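Local atomic coordinates of nucleoside-diphosphate-sugar epimerase (Pseudomonas aeruginosa, PDB entry 2X4G), a protein that is probably a nucleoside-diphosphate-sugar epimerase or dehydratase-family enzyme that uses a nicotinamide dinucleotide bound in a Rossmann-type domain, its exact reaction being uncertain. Residues R73-L78 with A111-A116; P119-V124 with G173-I178. All blocks are in the same frame, centred on the assembly; numbering follows the deposited sequence.

Contact 1 (R73-L78 with A111-A116); sequences RALRGL and AACLQA
L75 reaches helix 98-116 with two parts of its side chain. CD1 is the forward branch. It lies 3.7 Å from CB of A112 and also packs against SG of C113, so one methyl meets two successive residues of the helix. Nearer the backbone, CB of L75 meets CB of A116 at 3.6 Å. A112 and A116 are one helical turn apart, and L75 spans that turn. Its CG stands beside the backbone N and anti to the carbonyl carbon (chi1 -63°), which directs CD1 to A112 and C113 while CB stays at A116. The small alanines let the backbones come close: CA of R76 is 5.5 Å from CA of A116. The side-chain packing is apolar, and the methyl CB of A116 also lies 3.5 Å from O of L75.

R76 starts out away from the helix, and its guanidinium returns to R73 of its own segment. Its NH1 donates to O of R73 at 2.7 Å. R76 N donates to the same oxygen from the opposite face of the carbonyl plane. Two donors therefore grip R73 O where helix 68-74 ends, and L75 is the first residue to leave helical geometry.

R61 NH2 bonds to the carbonyl oxygens of A74 and R76. L75 also touches V118 after helix 98-116. A74 and L75 touch I43 of strand 39-44, and A112 packs on L71, so the end of helix 68-74 meets both strand 39-44 and helix 98-116.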
ATOM      1  N   ARG A  73      -7.465  30.722  24.032  1.00 59.79           N
ATOM      2  CA  ARG A  73      -6.525  31.658  24.611  1.00 60.10           C
ATOM      3  C   ARG A  73      -5.537  32.119  23.528  1.00 57.31           C
ATOM      4  O   ARG A  73      -5.265  33.313  23.404  1.00 57.50           O
ATOM      5  CB  ARG A  73      -5.803  31.016  25.806  1.00 61.67           C
ATOM      6  CG  ARG A  73      -4.825  31.953  26.556  1.00 65.50           C
ATOM      7  CD  ARG A  73      -3.676  31.150  27.182  1.00 69.65           C
ATOM      8  NE  ARG A  73      -4.170  30.287  28.259  1.00 75.13           N
ATOM      9  CZ  ARG A  73      -3.526  29.234  28.778  1.00 78.17           C
ATOM     10  NH1 ARG A  73      -2.328  28.858  28.321  1.00 78.20           N
ATOM     11  NH2 ARG A  73      -4.095  28.547  29.771  1.00 80.13           N
ATOM     12  N   ALA A  74      -5.029  31.189  22.730  1.00 54.37           N
ATOM     13  CA  ALA A  74      -4.115  31.549  21.651  1.00 51.86           C
ATOM     14  C   ALA A  74      -4.777  32.384  20.548  1.00 49.85           C
ATOM     15  O   ALA A  74      -4.093  33.107  19.831  1.00 49.10           O
ATOM     16  CB  ALA A  74      -3.477  30.308  21.061  1.00 51.14           C
ATOM     17  N   LEU A  75      -6.095  32.283  20.412  1.00 48.52           N
ATOM     18  CA  LEU A  75      -6.836  33.054  19.415  1.00 47.10           C
ATOM     19  C   LEU A  75      -7.390  34.400  19.934  1.00 47.82           C
ATOM     20  O   LEU A  75      -8.141  35.087  19.228  1.00 47.96           O
ATOM     21  CB  LEU A  75      -7.985  32.211  18.869  1.00 46.68           C
ATOM     22  CG  LEU A  75      -7.591  30.941  18.113  1.00 44.64           C
ATOM     23  CD1 LEU A  75      -8.823  30.105  17.908  1.00 43.89           C
ATOM     24  CD2 LEU A  75      -6.904  31.231  16.770  1.00 40.47           C
ATOM     25  N   ARG A  76      -7.024  34.786  21.157  1.00 48.26           N
ATOM     26  CA  ARG A  76      -7.462  36.064  21.717  1.00 48.67           C
ATOM     27  C   ARG A  76      -6.836  37.241  20.934  1.00 47.71           C
ATOM     28  O   ARG A  76      -5.668  37.182  20.528  1.00 46.10           O
ATOM     29  CB  ARG A  76      -7.083  36.151  23.205  1.00 49.75           C
ATOM     30  CG  ARG A  76      -5.598  36.460  23.464  1.00 50.64           C
ATOM     31  CD  ARG A  76      -5.164  36.174  24.903  1.00 53.55           C
ATOM     32  NE  ARG A  76      -3.734  36.441  25.111  1.00 54.62           N
ATOM     33  CZ  ARG A  76      -2.740  35.572  24.906  1.00 56.16           C
ATOM     34  NH1 ARG A  76      -2.963  34.324  24.492  1.00 57.73           N
ATOM     35  NH2 ARG A  76      -1.492  35.949  25.130  1.00 56.76           N
ATOM     36  N   GLY A  77      -7.633  38.290  20.728  1.00 47.68           N
ATOM     37  CA  GLY A  77      -7.135  39.599  20.317  1.00 47.32           C
ATOM     38  C   GLY A  77      -6.437  39.624  18.978  1.00 46.15           C
ATOM     39  O   GLY A  77      -5.438  40.331  18.801  1.00 46.15           O
ATOM     40  N   LEU A  78      -6.969  38.843  18.045  1.00 45.09           N
ATOM     41  CA  LEU A  78      -6.457  38.775  16.700  1.00 43.90           C
ATOM     42  C   LEU A  78      -7.389  39.503  15.763  1.00 44.61           C
ATOM     43  O   LEU A  78      -8.611  39.527  15.989  1.00 45.40           O
ATOM     44  CB  LEU A  78      -6.388  37.332  16.238  1.00 42.75           C
ATOM     45  CG  LEU A  78      -5.429  36.370  16.936  1.00 41.18           C
ATOM     46  CD1 LEU A  78      -5.617  35.002  16.290  1.00 39.37           C
ATOM     47  CD2 LEU A  78      -3.973  36.822  16.862  1.00 37.83           C
ATOM     48  N   ALA A 111     -14.565  25.577  16.626  1.00 50.24           N
ATOM     49  CA  ALA A 111     -15.108  25.797  17.957  1.00 51.28           C
ATOM     50  C   ALA A 111     -14.412  26.988  18.626  1.00 50.47           C
ATOM     51  O   ALA A 111     -15.080  27.943  19.014  1.00 50.91           O
ATOM     52  CB  ALA A 111     -14.967  24.537  18.816  1.00 51.98           C
ATOM     53  N   ALA A 112     -13.078  26.948  18.724  1.00 49.31           N
ATOM     54  CA  ALA A 112     -12.328  27.993  19.446  1.00 48.98           C
ATOM     55  C   ALA A 112     -12.413  29.360  18.786  1.00 48.73           C
ATOM     56  O   ALA A 112     -12.362  30.367  19.480  1.00 49.05           O
ATOM     57  CB  ALA A 112     -10.888  27.600  19.631  1.00 47.81           C
ATOM     58  N   CYS A 113     -12.545  29.397  17.456  1.00 48.38           N
ATOM     59  CA  CYS A 113     -12.680  30.650  16.724  1.00 48.35           C
ATOM     60  C   CYS A 113     -13.970  31.360  17.086  1.00 49.63           C
ATOM     61  O   CYS A 113     -14.004  32.586  17.143  1.00 49.77           O
ATOM     62  CB  CYS A 113     -12.660  30.416  15.205  1.00 47.80           C
ATOM     63  SG  CYS A 113     -11.042  30.082  14.445  1.00 47.21           S
ATOM     64  N   LEU A 114     -15.034  30.593  17.279  1.00 50.90           N
ATOM     65  CA  LEU A 114     -16.311  31.146  17.716  1.00 52.93           C
ATOM     66  C   LEU A 114     -16.207  31.769  19.111  1.00 54.52           C
ATOM     67  O   LEU A 114     -16.653  32.888  19.309  1.00 55.62           O
ATOM     68  CB  LEU A 114     -17.388  30.062  17.708  1.00 53.94           C
ATOM     69  CG  LEU A 114     -18.855  30.437  17.926  1.00 55.77           C
ATOM     70  CD1 LEU A 114     -19.302  31.666  17.103  1.00 56.39           C
ATOM     71  CD2 LEU A 114     -19.706  29.235  17.584  1.00 55.74           C
ATOM     72  N   GLN A 115     -15.612  31.064  20.067  1.00 55.39           N
ATOM     73  CA  GLN A 115     -15.437  31.598  21.427  1.00 57.10           C
ATOM     74  C   GLN A 115     -14.460  32.774  21.531  1.00 56.79           C
ATOM     75  O   GLN A 115     -14.671  33.681  22.331  1.00 57.89           O
ATOM     76  CB  GLN A 115     -14.942  30.507  22.398  1.00 57.91           C
ATOM     77  CG  GLN A 115     -15.910  29.364  22.675  1.00 60.03           C
ATOM     78  CD  GLN A 115     -17.238  29.836  23.245  1.00 62.88           C
ATOM     79  OE1 GLN A 115     -18.274  29.680  22.602  1.00 63.99           O
ATOM     80  NE2 GLN A 115     -17.213  30.428  24.446  1.00 63.56           N
ATOM     81  N   ALA A 116     -13.372  32.742  20.767  1.00 56.01           N
ATOM     82  CA  ALA A 116     -12.377  33.831  20.793  1.00 55.90           C
ATOM     83  C   ALA A 116     -12.875  35.065  20.046  1.00 56.28           C
ATOM     84  O   ALA A 116     -12.307  36.149  20.187  1.00 56.16           O
ATOM     85  CB  ALA A 116     -11.067  33.369  20.198  1.00 54.72           C
TER

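Contact 2 (P119-V124 with G173-I178); sequences PRILYV and GLPVVI
Strands 121-124 and 176-185 are parallel neighbours in the central sheet of the Rossmann-type domain. Helix 154-171 lies between them in the chain, as in a beta-alpha-beta crossover. Three backbone bonds join the segments. I121 N donates to P175 O at 2.9 Å, V177 N to I121 O at 2.6 Å, and Y123 N to V177 O at 2.9 Å. The last two are nearly straight, while the first is more bent (146° at the hydrogen). CA of V176 adds a CH...O contact to I121 O.

I121, V176, Y123 and I178 share one face. CG1 of I121 stands beside its backbone N (chi1 -60°), and CD1 ends 3.7 Å from CD of the P175 ring. CG2, the other branch of I121, meets CG2 of V176 at 4.1 Å. I178 sets its CG2 at the edge of the Y123 ring, near the ring plane. Helices 98-116 and 154-171 pack on this face through Y110 and L162, both against Y123.

On the other face, CD1 of L122 packs 3.6 Å from CG1 of V177. Helix 219-232 covers L122 there. R120 bends at chi2 (67°), which brings its guanidinium over V177, with CG2 of V177 3.9 Å from NH2 over one face.

P175 has no N-H to offer, but its carbonyl still takes the first bond of the ladder. The strands are thus tied by their backbones, with mainly apolar side chains packed on both faces. The R120 guanidinium is held by main-chain carbonyls, NE by that of L230 and NH2 by that of G233.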
ATOM      1  N   PRO A 119     -12.472  37.687  13.939  1.00 50.31           N
ATOM      2  CA  PRO A 119     -13.333  38.297  12.926  1.00 50.18           C
ATOM      3  C   PRO A 119     -13.152  37.755  11.523  1.00 49.05           C
ATOM      4  O   PRO A 119     -14.023  37.959  10.696  1.00 49.73           O
ATOM      5  CB  PRO A 119     -12.933  39.782  12.951  1.00 50.33           C
ATOM      6  CG  PRO A 119     -11.656  39.872  13.715  1.00 50.02           C
ATOM      7  CD  PRO A 119     -11.262  38.496  14.180  1.00 50.12           C
ATOM      8  N   ARG A 120     -12.054  37.050  11.276  1.00 47.63           N
ATOM      9  CA  ARG A 120     -11.563  36.799   9.927  1.00 46.38           C
ATOM     10  C   ARG A 120     -10.760  35.485   9.932  1.00 44.76           C
ATOM     11  O   ARG A 120      -9.734  35.395  10.600  1.00 44.31           O
ATOM     12  CB  ARG A 120     -10.677  37.995   9.593  1.00 46.76           C
ATOM     13  CG  ARG A 120     -10.593  38.424   8.168  1.00 48.15           C
ATOM     14  CD  ARG A 120     -11.873  38.991   7.554  1.00 49.70           C
ATOM     15  NE  ARG A 120     -11.739  38.824   6.110  1.00 50.84           N
ATOM     16  CZ  ARG A 120     -12.716  38.891   5.221  1.00 52.86           C
ATOM     17  NH1 ARG A 120     -13.960  39.179   5.591  1.00 54.23           N
ATOM     18  NH2 ARG A 120     -12.422  38.691   3.937  1.00 53.28           N
ATOM     19  N   ILE A 121     -11.249  34.451   9.247  1.00 43.77           N
ATOM     20  CA  ILE A 121     -10.620  33.118   9.271  1.00 43.04           C
ATOM     21  C   ILE A 121     -10.427  32.600   7.846  1.00 42.35           C
ATOM     22  O   ILE A 121     -11.373  32.546   7.068  1.00 43.16           O
ATOM     23  CB  ILE A 121     -11.503  32.070  10.041  1.00 43.98           C
ATOM     24  CG1 ILE A 121     -11.751  32.480  11.496  1.00 44.79           C
ATOM     25  CG2 ILE A 121     -10.866  30.703  10.046  1.00 43.02           C
ATOM     26  CD1 ILE A 121     -13.180  32.179  11.982  1.00 45.63           C
ATOM     27  N   LEU A 122      -9.205  32.221   7.491  1.00 41.34           N
ATOM     28  CA  LEU A 122      -8.938  31.611   6.183  1.00 40.51           C
ATOM     29  C   LEU A 122      -8.473  30.192   6.415  1.00 40.13           C
ATOM     30  O   LEU A 122      -7.531  29.955   7.184  1.00 39.29           O
ATOM     31  CB  LEU A 122      -7.874  32.375   5.381  1.00 39.77           C
ATOM     32  CG  LEU A 122      -7.488  31.756   4.030  1.00 38.90           C
ATOM     33  CD1 LEU A 122      -8.509  32.083   2.962  1.00 39.73           C
ATOM     34  CD2 LEU A 122      -6.142  32.237   3.596  1.00 39.33           C
ATOM     35  N   TYR A 123      -9.140  29.262   5.740  1.00 40.10           N
ATOM     36  CA  TYR A 123      -8.836  27.860   5.845  1.00 40.07           C
ATOM     37  C   TYR A 123      -8.164  27.463   4.547  1.00 39.69           C
ATOM     38  O   TYR A 123      -8.627  27.823   3.467  1.00 39.95           O
ATOM     39  CB  TYR A 123     -10.115  27.047   6.065  1.00 41.11           C
ATOM     40  CG  TYR A 123      -9.885  25.603   5.794  1.00 42.13           C
ATOM     41  CD1 TYR A 123     -10.187  25.061   4.560  1.00 43.42           C
ATOM     42  CD2 TYR A 123      -9.283  24.790   6.739  1.00 42.92           C
ATOM     43  CE1 TYR A 123      -9.933  23.731   4.277  1.00 44.40           C
ATOM     44  CE2 TYR A 123      -9.017  23.462   6.468  1.00 44.15           C
ATOM     45  CZ  TYR A 123      -9.348  22.943   5.232  1.00 44.98           C
ATOM     46  OH  TYR A 123      -9.090  21.633   4.939  1.00 46.96           O
ATOM     47  N   VAL A 124      -7.058  26.735   4.639  1.00 39.48           N
ATOM     48  CA  VAL A 124      -6.314  26.366   3.438  1.00 38.91           C
ATOM     49  C   VAL A 124      -6.832  25.044   2.912  1.00 39.08           C
ATOM     50  O   VAL A 124      -6.615  23.994   3.526  1.00 38.45           O
ATOM     51  CB  VAL A 124      -4.808  26.275   3.692  1.00 38.21           C
ATOM     52  CG1 VAL A 124      -4.090  26.030   2.387  1.00 38.02           C
ATOM     53  CG2 VAL A 124      -4.322  27.563   4.307  1.00 38.55           C
ATOM     54  N   GLY A 173     -22.555  31.342  10.076  1.00 61.00           N
ATOM     55  CA  GLY A 173     -22.224  32.659  10.624  1.00 60.20           C
ATOM     56  C   GLY A 173     -20.783  32.829  11.084  1.00 58.39           C
ATOM     57  O   GLY A 173     -20.459  33.785  11.789  1.00 58.29           O
ATOM     58  N   LEU A 174     -19.907  31.911  10.699  1.00 56.53           N
ATOM     59  CA  LEU A 174     -18.502  32.037  11.066  1.00 54.79           C
ATOM     60  C   LEU A 174     -17.797  32.750   9.897  1.00 52.94           C
ATOM     61  O   LEU A 174     -18.167  32.535   8.758  1.00 53.39           O
ATOM     62  CB  LEU A 174     -17.903  30.651  11.370  1.00 54.24           C
ATOM     63  CG  LEU A 174     -16.803  30.605  12.440  1.00 53.90           C
ATOM     64  CD1 LEU A 174     -17.274  31.219  13.775  1.00 54.58           C
ATOM     65  CD2 LEU A 174     -16.292  29.184  12.651  1.00 53.71           C
ATOM     66  N   PRO A 175     -16.807  33.617  10.170  1.00 50.95           N
ATOM     67  CA  PRO A 175     -16.209  34.367   9.066  1.00 49.68           C
ATOM     68  C   PRO A 175     -15.098  33.616   8.331  1.00 47.96           C
ATOM     69  O   PRO A 175     -13.945  34.029   8.362  1.00 46.66           O
ATOM     70  CB  PRO A 175     -15.670  35.630   9.751  1.00 49.64           C
ATOM     71  CG  PRO A 175     -15.410  35.237  11.144  1.00 50.06           C
ATOM     72  CD  PRO A 175     -16.318  34.079  11.481  1.00 51.03           C
ATOM     73  N   VAL A 176     -15.457  32.532   7.646  1.00 47.55           N
ATOM     74  CA  VAL A 176     -14.460  31.645   7.039  1.00 45.80           C
ATOM     75  C   VAL A 176     -14.335  31.943   5.573  1.00 45.25           C
ATOM     76  O   VAL A 176     -15.334  31.974   4.870  1.00 45.62           O
ATOM     77  CB  VAL A 176     -14.822  30.154   7.178  1.00 45.94           C
ATOM     78  CG1 VAL A 176     -14.006  29.325   6.201  1.00 44.25           C
ATOM     79  CG2 VAL A 176     -14.601  29.681   8.585  1.00 44.85           C
ATOM     80  N   VAL A 177     -13.098  32.159   5.127  1.00 44.07           N
ATOM     81  CA  VAL A 177     -12.779  32.266   3.718  1.00 43.60           C
ATOM     82  C   VAL A 177     -11.940  31.033   3.368  1.00 43.26           C
ATOM     83  O   VAL A 177     -11.178  30.547   4.205  1.00 43.17           O
ATOM     84  CB  VAL A 177     -11.996  33.565   3.421  1.00 43.38           C
ATOM     85  CG1 VAL A 177     -11.577  33.631   1.940  1.00 42.57           C
ATOM     86  CG2 VAL A 177     -12.826  34.820   3.826  1.00 43.26           C
ATOM     87  N   ILE A 178     -12.075  30.517   2.146  1.00 43.16           N
ATOM     88  CA  ILE A 178     -11.285  29.359   1.730  1.00 42.31           C
ATOM     89  C   ILE A 178     -10.297  29.700   0.609  1.00 41.32           C
ATOM     90  O   ILE A 178     -10.695  30.152  -0.468  1.00 41.11           O
ATOM     91  CB  ILE A 178     -12.182  28.226   1.274  1.00 43.08           C
ATOM     92  CG1 ILE A 178     -13.187  27.895   2.366  1.00 44.70           C
ATOM     93  CG2 ILE A 178     -11.360  26.996   0.943  1.00 42.42           C
ATOM     94  CD1 ILE A 178     -14.261  26.963   1.886  1.00 47.02           C
TER

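In the fold
Contact 1 comes first along the chain, its last residue A116 three positions before P119. The centres of the two contacts are about 13 Å apart. A short connection leads from helix 98-116 to strand 121-124, so the second segment of contact 1 is followed closely by the first of contact 2. They also touch: CB of C113 lies 3.7 Å from CD1 of I121, and L114 packs on L174. Contact 1 joins the end of helix 68-74 to helix 98-116. Contact 2 pairs two strands of the sheet on which helix 98-116 lies. The packing of C113 on I121 and L114 on L174 joins the helix to the strand pair in the Rossmann-type domain, which probably binds the dinucleotide.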